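Local coordinates for protein putative phthiocerol dimycocerosate transporter LppX (Mycobacterium tuberculosis, PDB 2BYO) that probably helps carry phthiocerol dimycocerosate lipids from the cell membrane towards the outer membrane, with a hydrophobic cavity large enough for one, at residues 130-135 with 146-151; 167-172 with 184-189. One frame throughout, in Å; residues are numbered along the deposited sequence.

Contact 1: residues 130-135 with 146-151; sequences NLQAQG and KITGTI
With chi1 at 55°, Thr148 sets its hydroxyl between its own backbone N and carbonyl carbon and leaves CG2 beside the N; OG1 comes within 3.3 Å of Gln132 CB, while CG2 faces Gln134 CG at 3.7 Å. Gln134 reaches this spot because its chain bends at chi2 (-73°), and the two side chains cross at about a right angle. Lys146 runs fully extended from the same face, its CD 3.8 Å from Gln134 CB. Beneath them the backbones pair in both directions at Gln132 and Thr148: Gln132 N donates to Thr148 O at 2.8 Å, and Thr148 N returns a bond to Gln132 O. Gln134 N then binds Lys146 O.

Water bridges the strands twice on the Asn130 side. One water donates to both Asn130 O and Thr148 OG1; another accepts from Asn130 ND2 and lies 2.7 Å from Thr150 OG1. Asn130 OD1 takes a straight 2.9 Å bond from Gln132 NE2, which holds the two amides together.

On the opposite face Leu131 CD2 meets Ile147 CG2 at 4.2 Å, under Leu24, Leu25 and Ile28 of helix 22-36. Consecutive antiparallel strands 129-139 and 142-151, joined by a short turn, form a beta hairpin at the end of the U-shaped half-barrel, one face polar and watered, the other partly buried under helix 22-36.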
ATOM      1  N   ASN A 130       8.042  -1.968  18.790  1.00 40.53           N
ATOM      2  CA  ASN A 130       7.127  -1.080  19.489  1.00 38.88           C
ATOM      3  C   ASN A 130       5.708  -1.176  18.988  1.00 35.56           C
ATOM      4  O   ASN A 130       5.065  -0.157  18.728  1.00 34.58           O
ATOM      5  CB  ASN A 130       7.625   0.375  19.410  1.00 39.76           C
ATOM      6  CG  ASN A 130       7.016   1.270  20.505  1.00 40.85           C
ATOM      7  OD1 ASN A 130       6.323   0.790  21.410  1.00 40.72           O
ATOM      8  ND2 ASN A 130       7.291   2.568  20.426  1.00 38.66           N
ATOM      9  N   LEU A 131       5.222  -2.408  18.832  1.00 34.82           N
ATOM     10  CA  LEU A 131       3.837  -2.633  18.436  1.00 33.69           C
ATOM     11  C   LEU A 131       2.924  -2.187  19.564  1.00 33.23           C
ATOM     12  O   LEU A 131       3.146  -2.547  20.699  1.00 32.81           O
ATOM     13  CB  LEU A 131       3.585  -4.110  18.096  1.00 33.38           C
ATOM     14  CG  LEU A 131       4.223  -4.612  16.790  1.00 34.48           C
ATOM     15  CD1 LEU A 131       3.933  -6.097  16.596  1.00 35.54           C
ATOM     16  CD2 LEU A 131       3.722  -3.814  15.595  1.00 33.92           C
ATOM     17  N   GLN A 132       1.914  -1.382  19.247  1.00 34.05           N
ATOM     18  CA  GLN A 132       0.964  -0.895  20.254  1.00 34.89           C
ATOM     19  C   GLN A 132      -0.454  -1.019  19.712  1.00 32.82           C
ATOM     20  O   GLN A 132      -0.749  -0.573  18.597  1.00 29.84           O
ATOM     21  CB  GLN A 132       1.244   0.572  20.615  1.00 35.96           C
ATOM     22  CG  GLN A 132       2.447   0.805  21.514  1.00 40.67           C
ATOM     23  CD  GLN A 132       2.775   2.295  21.685  1.00 42.45           C
ATOM     24  OE1 GLN A 132       1.876   3.144  21.809  1.00 44.59           O
ATOM     25  NE2 GLN A 132       4.067   2.614  21.698  1.00 46.94           N
ATOM     26  N   ALA A 133      -1.320  -1.631  20.512  1.00 32.16           N
ATOM     27  CA  ALA A 133      -2.718  -1.758  20.181  1.00 33.53           C
ATOM     28  C   ALA A 133      -3.437  -0.492  20.641  1.00 33.41           C
ATOM     29  O   ALA A 133      -3.614  -0.279  21.836  1.00 33.15           O
ATOM     30  CB  ALA A 133      -3.302  -2.994  20.858  1.00 34.13           C
ATOM     31  N   GLN A 134      -3.862   0.335  19.689  1.00 34.10           N
ATOM     32  CA  GLN A 134      -4.427   1.647  20.014  1.00 35.95           C
ATOM     33  C   GLN A 134      -5.938   1.619  20.165  1.00 37.22           C
ATOM     34  O   GLN A 134      -6.556   2.649  20.418  1.00 41.74           O
ATOM     35  CB  GLN A 134      -4.057   2.669  18.946  1.00 35.88           C
ATOM     36  CG  GLN A 134      -2.575   2.814  18.669  1.00 37.22           C
ATOM     37  CD  GLN A 134      -1.815   3.530  19.762  1.00 41.52           C
ATOM     38  OE1 GLN A 134      -0.599   3.739  19.656  1.00 43.47           O
ATOM     39  NE2 GLN A 134      -2.519   3.918  20.816  1.00 43.31           N
ATOM     40  N   GLY A 135      -6.537   0.451  20.024  1.00 35.48           N
ATOM     41  CA  GLY A 135      -7.974   0.329  20.167  1.00 35.81           C
ATOM     42  C   GLY A 135      -8.693   0.276  18.837  1.00 33.88           C
ATOM     43  O   GLY A 135      -8.091  -0.008  17.795  1.00 31.72           O
ATOM     44  N   LYS A 146      -6.666  -0.808  15.468  1.00 26.99           N
ATOM     45  CA  LYS A 146      -5.577   0.078  15.103  1.00 27.58           C
ATOM     46  C   LYS A 146      -4.336  -0.363  15.860  1.00 27.73           C
ATOM     47  O   LYS A 146      -4.360  -0.460  17.079  1.00 28.02           O
ATOM     48  CB  LYS A 146      -5.922   1.525  15.450  1.00 29.05           C
ATOM     49  CG  LYS A 146      -4.871   2.534  15.030  1.00 29.00           C
ATOM     50  CD  LYS A 146      -5.196   3.917  15.580  1.00 31.97           C
ATOM     51  CE  LYS A 146      -4.170   4.960  15.123  1.00 34.03           C
ATOM     52  NZ  LYS A 146      -4.449   6.300  15.708  1.00 34.47           N
ATOM     53  N   ILE A 147      -3.272  -0.665  15.127  1.00 26.30           N
ATOM     54  CA  ILE A 147      -2.014  -1.080  15.719  1.00 26.84           C
ATOM     55  C   ILE A 147      -0.910  -0.247  15.106  1.00 26.75           C
ATOM     56  O   ILE A 147      -0.764  -0.204  13.888  1.00 24.84           O
ATOM     57  CB  ILE A 147      -1.709  -2.581  15.488  1.00 27.58           C
ATOM     58  CG1 ILE A 147      -2.838  -3.442  16.045  1.00 27.91           C
ATOM     59  CG2 ILE A 147      -0.372  -2.976  16.166  1.00 28.79           C
ATOM     60  CD1 ILE A 147      -2.680  -4.916  15.779  1.00 28.82           C
ATOM     61  N   THR A 148      -0.149   0.424  15.964  1.00 26.95           N
ATOM     62  CA  THR A 148       0.988   1.216  15.545  1.00 28.87           C
ATOM     63  C   THR A 148       2.257   0.435  15.795  1.00 29.47           C
ATOM     64  O   THR A 148       2.289  -0.475  16.610  1.00 30.04           O
ATOM     65  CB  THR A 148       1.074   2.539  16.328  1.00 30.25           C
ATOM     66  OG1 THR A 148       1.085   2.261  17.734  1.00 31.67           O
ATOM     67  CG2 THR A 148      -0.108   3.429  16.008  1.00 31.83           C
ATOM     68  N   GLY A 149       3.318   0.825  15.116  1.00 31.28           N
ATOM     69  CA  GLY A 149       4.600   0.139  15.242  1.00 33.30           C
ATOM     70  C   GLY A 149       5.665   0.956  14.558  1.00 34.91           C
ATOM     71  O   GLY A 149       5.351   1.939  13.888  1.00 35.47           O
ATOM     72  N   THR A 150       6.917   0.551  14.726  1.00 36.60           N
ATOM     73  CA  THR A 150       8.038   1.249  14.132  1.00 38.90           C
ATOM     74  C   THR A 150       8.733   0.306  13.142  1.00 40.63           C
ATOM     75  O   THR A 150       9.056  -0.830  13.479  1.00 40.44           O
ATOM     76  CB  THR A 150       8.972   1.762  15.232  1.00 40.69           C
ATOM     77  OG1 THR A 150       8.295   2.803  15.951  1.00 39.07           O
ATOM     78  CG2 THR A 150      10.289   2.301  14.664  1.00 43.10           C
ATOM     79  N   ILE A 151       8.918   0.785  11.914  1.00 40.91           N
ATOM     80  CA  ILE A 151       9.469  -0.017  10.824  1.00 43.06           C
ATOM     81  C   ILE A 151      10.938   0.357  10.621  1.00 45.38           C
ATOM     82  O   ILE A 151      11.265   1.533  10.517  1.00 45.42           O
ATOM     83  CB  ILE A 151       8.644   0.197   9.521  1.00 42.47           C
ATOM     84  CG1 ILE A 151       7.189  -0.235   9.761  1.00 39.72           C
ATOM     85  CG2 ILE A 151       9.243  -0.579   8.349  1.00 44.37           C
ATOM     86  CD1 ILE A 151       6.292  -0.153   8.536  1.00 41.05           C
TER
HETATM   87  O   HOH W   1       3.859   2.303  18.335  1.00 29.66           O
HETATM   88  O   HOH W   2       9.525   3.143  18.345  1.00 39.52           O
HETATM   89  O   HOH W   3      -5.871  -2.066  19.186  1.00 41.24           O

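Contact 2: residues 167-172 with 184-189; sequences RPATVW and ASIDLG. With LNL (alpha-linolenic acid), chain K.
Arg167 curls over the end of strand 181-187, bending at chi2 and chi3 so that its guanidinium group meets Asp187 O with its edge. The motif is an antiparallel beta hairpin of the LppX half-barrel, strands 167-174 and 181-187. NE donates to Asp187 O at 2.9 Å nearly in the guanidinium plane, and NH2 adds a longer, more bent bond to the same oxygen. One face of the group lies against Gly189 N. The Asp187 carboxylate stands almost perpendicular to the guanidinium, 85° between planes, and OD2 makes a long salt bridge of 3.5 Å to NH2.

Further along, Asp187 N gives a nearly straight bond to Pro168 O, and Thr170 and Ser185 exchange a pair of backbone bonds. Their side chains share a face, where one water lies 3.1 Å from both Thr170 OG1 and Ser185 OG. Trp172 comes in beside them: Ser185 OG sits at its ring edge, Thr170 CG2 lies over one face, toward the rim, and NE1 is tied to Glu137.

The face carrying Ala169, Val171, Ala184 and Ile186 is apolar. Val171 also touches the bound docosahexaenoic acid, while Ile186 packs on Val156 and Leu159 of helix 153-159. At the tail of the linolenic acid, C16 lies 3.7 Å from Ala184 O and 4.1 Å from Ile186 CG2.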
ATOM      1  N   ARG A 167      10.838   4.421  10.867  1.00 45.11           N
ATOM      2  CA  ARG A 167       9.683   5.312  10.784  1.00 42.58           C
ATOM      3  C   ARG A 167       8.438   4.702  11.426  1.00 39.18           C
ATOM      4  O   ARG A 167       8.288   3.480  11.431  1.00 37.07           O
ATOM      5  CB  ARG A 167       9.398   5.665   9.323  1.00 43.08           C
ATOM      6  CG  ARG A 167      10.550   6.375   8.591  1.00 46.56           C
ATOM      7  CD  ARG A 167      11.023   7.649   9.281  1.00 50.78           C
ATOM      8  NE  ARG A 167       9.916   8.550   9.595  1.00 51.96           N
ATOM      9  CZ  ARG A 167      10.002   9.608  10.406  1.00 55.10           C
ATOM     10  NH1 ARG A 167      11.151   9.927  10.995  1.00 58.37           N
ATOM     11  NH2 ARG A 167       8.923  10.359  10.631  1.00 54.21           N
ATOM     12  N   PRO A 168       7.553   5.556  11.984  1.00 37.25           N
ATOM     13  CA  PRO A 168       6.293   5.065  12.526  1.00 35.89           C
ATOM     14  C   PRO A 168       5.337   4.644  11.413  1.00 34.53           C
ATOM     15  O   PRO A 168       5.299   5.263  10.348  1.00 34.12           O
ATOM     16  CB  PRO A 168       5.719   6.257  13.303  1.00 35.46           C
ATOM     17  CG  PRO A 168       6.540   7.430  12.974  1.00 38.42           C
ATOM     18  CD  PRO A 168       7.716   7.012  12.154  1.00 39.39           C
ATOM     19  N   ALA A 169       4.598   3.580  11.675  1.00 32.70           N
ATOM     20  CA  ALA A 169       3.598   3.085  10.763  1.00 32.56           C
ATOM     21  C   ALA A 169       2.367   2.675  11.567  1.00 31.36           C
ATOM     22  O   ALA A 169       2.432   2.533  12.804  1.00 32.07           O
ATOM     23  CB  ALA A 169       4.145   1.908   9.975  1.00 33.56           C
ATOM     24  N   THR A 170       1.252   2.509  10.860  1.00 30.01           N
ATOM     25  CA  THR A 170      -0.007   2.101  11.467  1.00 28.40           C
ATOM     26  C   THR A 170      -0.749   1.160  10.528  1.00 27.75           C
ATOM     27  O   THR A 170      -0.683   1.326   9.310  1.00 26.28           O
ATOM     28  CB  THR A 170      -0.917   3.308  11.745  1.00 28.85           C
ATOM     29  OG1 THR A 170      -0.182   4.317  12.453  1.00 30.81           O
ATOM     30  CG2 THR A 170      -2.162   2.876  12.590  1.00 28.36           C
ATOM     31  N   VAL A 171      -1.420   0.157  11.092  1.00 26.46           N
ATOM     32  CA  VAL A 171      -2.318  -0.696  10.316  1.00 26.39           C
ATOM     33  C   VAL A 171      -3.671  -0.747  11.009  1.00 25.35           C
ATOM     34  O   VAL A 171      -3.746  -0.663  12.240  1.00 24.38           O
ATOM     35  CB  VAL A 171      -1.783  -2.148  10.131  1.00 26.44           C
ATOM     36  CG1 VAL A 171      -0.461  -2.142   9.356  1.00 29.48           C
ATOM     37  CG2 VAL A 171      -1.628  -2.875  11.464  1.00 28.63           C
ATOM     38  N   TRP A 172      -4.722  -0.885  10.207  1.00 24.81           N
ATOM     39  CA  TRP A 172      -6.084  -1.020  10.697  1.00 24.52           C
ATOM     40  C   TRP A 172      -6.658  -2.314  10.150  1.00 25.23           C
ATOM     41  O   TRP A 172      -6.794  -2.477   8.927  1.00 23.84           O
ATOM     42  CB  TRP A 172      -6.926   0.151  10.220  1.00 25.32           C
ATOM     43  CG  TRP A 172      -6.641   1.471  10.890  1.00 24.78           C
ATOM     44  CD1 TRP A 172      -7.310   2.000  11.954  1.00 26.47           C
ATOM     45  CD2 TRP A 172      -5.652   2.446  10.515  1.00 27.31           C
ATOM     46  NE1 TRP A 172      -6.794   3.229  12.278  1.00 27.02           N
ATOM     47  CE2 TRP A 172      -5.773   3.529  11.416  1.00 27.95           C
ATOM     48  CE3 TRP A 172      -4.664   2.504   9.520  1.00 25.86           C
ATOM     49  CZ2 TRP A 172      -4.957   4.665  11.341  1.00 29.11           C
ATOM     50  CZ3 TRP A 172      -3.854   3.630   9.449  1.00 27.18           C
ATOM     51  CH2 TRP A 172      -4.000   4.691  10.361  1.00 27.70           C
ATOM     52  N   ALA A 184      -3.379   0.970   5.871  1.00 26.68           N
ATOM     53  CA  ALA A 184      -2.003   0.965   6.329  1.00 27.51           C
ATOM     54  C   ALA A 184      -1.390   2.304   5.980  1.00 28.30           C
ATOM     55  O   ALA A 184      -1.623   2.836   4.898  1.00 28.81           O
ATOM     56  CB  ALA A 184      -1.240  -0.159   5.665  1.00 28.47           C
ATOM     57  N   SER A 185      -0.615   2.862   6.892  1.00 28.26           N
ATOM     58  CA  SER A 185       0.030   4.124   6.620  1.00 30.07           C
ATOM     59  C   SER A 185       1.406   4.216   7.281  1.00 30.45           C
ATOM     60  O   SER A 185       1.692   3.525   8.259  1.00 29.99           O
ATOM     61  CB  SER A 185      -0.871   5.298   7.030  1.00 30.02           C
ATOM     62  OG  SER A 185      -0.855   5.507   8.420  1.00 33.18           O
ATOM     63  N   ILE A 186       2.248   5.061   6.702  1.00 30.87           N
ATOM     64  CA  ILE A 186       3.593   5.271   7.179  1.00 33.55           C
ATOM     65  C   ILE A 186       3.864   6.770   7.161  1.00 35.27           C
ATOM     66  O   ILE A 186       3.476   7.478   6.227  1.00 35.88           O
ATOM     67  CB  ILE A 186       4.635   4.465   6.358  1.00 33.92           C
ATOM     68  CG1 ILE A 186       6.031   4.598   6.973  1.00 36.54           C
ATOM     69  CG2 ILE A 186       4.643   4.880   4.888  1.00 35.22           C
ATOM     70  CD1 ILE A 186       7.038   3.628   6.394  1.00 38.75           C
ATOM     71  N   ASP A 187       4.501   7.236   8.225  1.00 37.37           N
ATOM     72  CA  ASP A 187       4.868   8.632   8.373  1.00 39.22           C
ATOM     73  C   ASP A 187       6.339   8.675   8.061  1.00 41.84           C
ATOM     74  O   ASP A 187       7.160   8.226   8.856  1.00 41.75           O
ATOM     75  CB  ASP A 187       4.579   9.103   9.795  1.00 40.67           C
ATOM     76  CG  ASP A 187       5.227  10.435  10.130  1.00 43.40           C
ATOM     77  OD1 ASP A 187       5.466  11.282   9.228  1.00 50.03           O
ATOM     78  OD2 ASP A 187       5.485  10.635  11.335  1.00 51.99           O
ATOM     79  N   LEU A 188       6.647   9.171   6.870  1.00 43.27           N
ATOM     80  CA  LEU A 188       7.999   9.346   6.428  1.00 48.18           C
ATOM     81  C   LEU A 188       8.411  10.727   6.959  1.00 50.13           C
ATOM     82  O   LEU A 188       7.578  11.482   7.453  1.00 50.06           O
ATOM     83  CB  LEU A 188       8.067   9.268   4.899  1.00 48.53           C
ATOM     84  CG  LEU A 188       7.374   8.043   4.270  1.00 47.71           C
ATOM     85  CD1 LEU A 188       7.104   8.261   2.780  1.00 48.65           C
ATOM     86  CD2 LEU A 188       8.200   6.781   4.486  1.00 48.33           C
ATOM     87  N   GLY A 189       9.682  11.061   6.890  1.00 53.66           N
ATOM     88  CA  GLY A 189      10.116  12.365   7.411  1.00 56.74           C
ATOM     89  C   GLY A 189       9.369  13.520   6.750  1.00 58.19           C
ATOM     90  O   GLY A 189       8.745  14.345   7.427  1.00 59.24           O
TER
HETATM   91  O1  LNL K1217       3.250  -1.860  -7.948  1.00 70.19           O
HETATM   92  C1  LNL K1217       2.142  -1.456  -8.373  1.00 68.63           C
HETATM   93  O2  LNL K1217       1.911  -0.239  -8.566  1.00 70.08           O
HETATM   94  C2  LNL K1217       1.056  -2.469  -8.688  1.00 67.94           C
HETATM   95  C3  LNL K1217       0.061  -2.618  -7.543  1.00 66.97           C
HETATM   96  C4  LNL K1217      -0.990  -1.502  -7.525  1.00 66.63           C
HETATM   97  C5  LNL K1217      -0.873  -0.502  -6.364  1.00 66.24           C
HETATM   98  C6  LNL K1217      -0.642  -1.138  -4.982  1.00 66.63           C
HETATM   99  C7  LNL K1217       0.032  -0.151  -4.026  1.00 66.44           C
HETATM  100  C8  LNL K1217       1.563  -0.202  -4.080  1.00 65.85           C
HETATM  101  C9  LNL K1217       2.202   0.097  -2.720  1.00 64.83           C
HETATM  102  C10 LNL K1217       2.900   1.453  -2.650  1.00 63.34           C
HETATM  103  C11 LNL K1217       1.982   2.467  -1.995  1.00 61.91           C
HETATM  104  C12 LNL K1217       1.761   2.525  -0.674  1.00 59.92           C
HETATM  105  C13 LNL K1217       2.410   1.598   0.336  1.00 58.98           C
HETATM  106  C14 LNL K1217       1.596   1.525   1.628  1.00 57.69           C
HETATM  107  C15 LNL K1217       2.014   2.548   2.686  1.00 55.04           C
HETATM  108  C16 LNL K1217       1.907   1.972   4.099  1.00 54.39           C
HETATM  109  C17 LNL K1217       3.050   1.005   4.419  1.00 54.52           C
HETATM  110  C18 LNL K1217       3.046   0.535   5.861  1.00 53.13           C
HETATM  111  O   HOH W   4       1.415   6.113  10.424  1.00 37.14           O

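How the contacts relate
Contact 1 and contact 2 are successive hairpins of one antiparallel sheet, their centres about 10 Å apart, and the first closes before the second opens, with helix 153-159 between them. Strands 142-151 and 167-174 are neighbours, so the order across this part of the sheet is 129-139, 142-151, 167-174, 181-187. Probable backbone bonds join them, Ile151 N to Arg167 O and Gly149 O to Ala169 N, and Lys146 lies against the Trp172 ring. Ile151 and Val171, one from each contact, both line the docosahexaenoic acid pocket. Strands 142-151, 167-174 and 181-187 thus carry lipid-contacting residues, while 129-139, one of the two outermost strands, packs on helix 22-36.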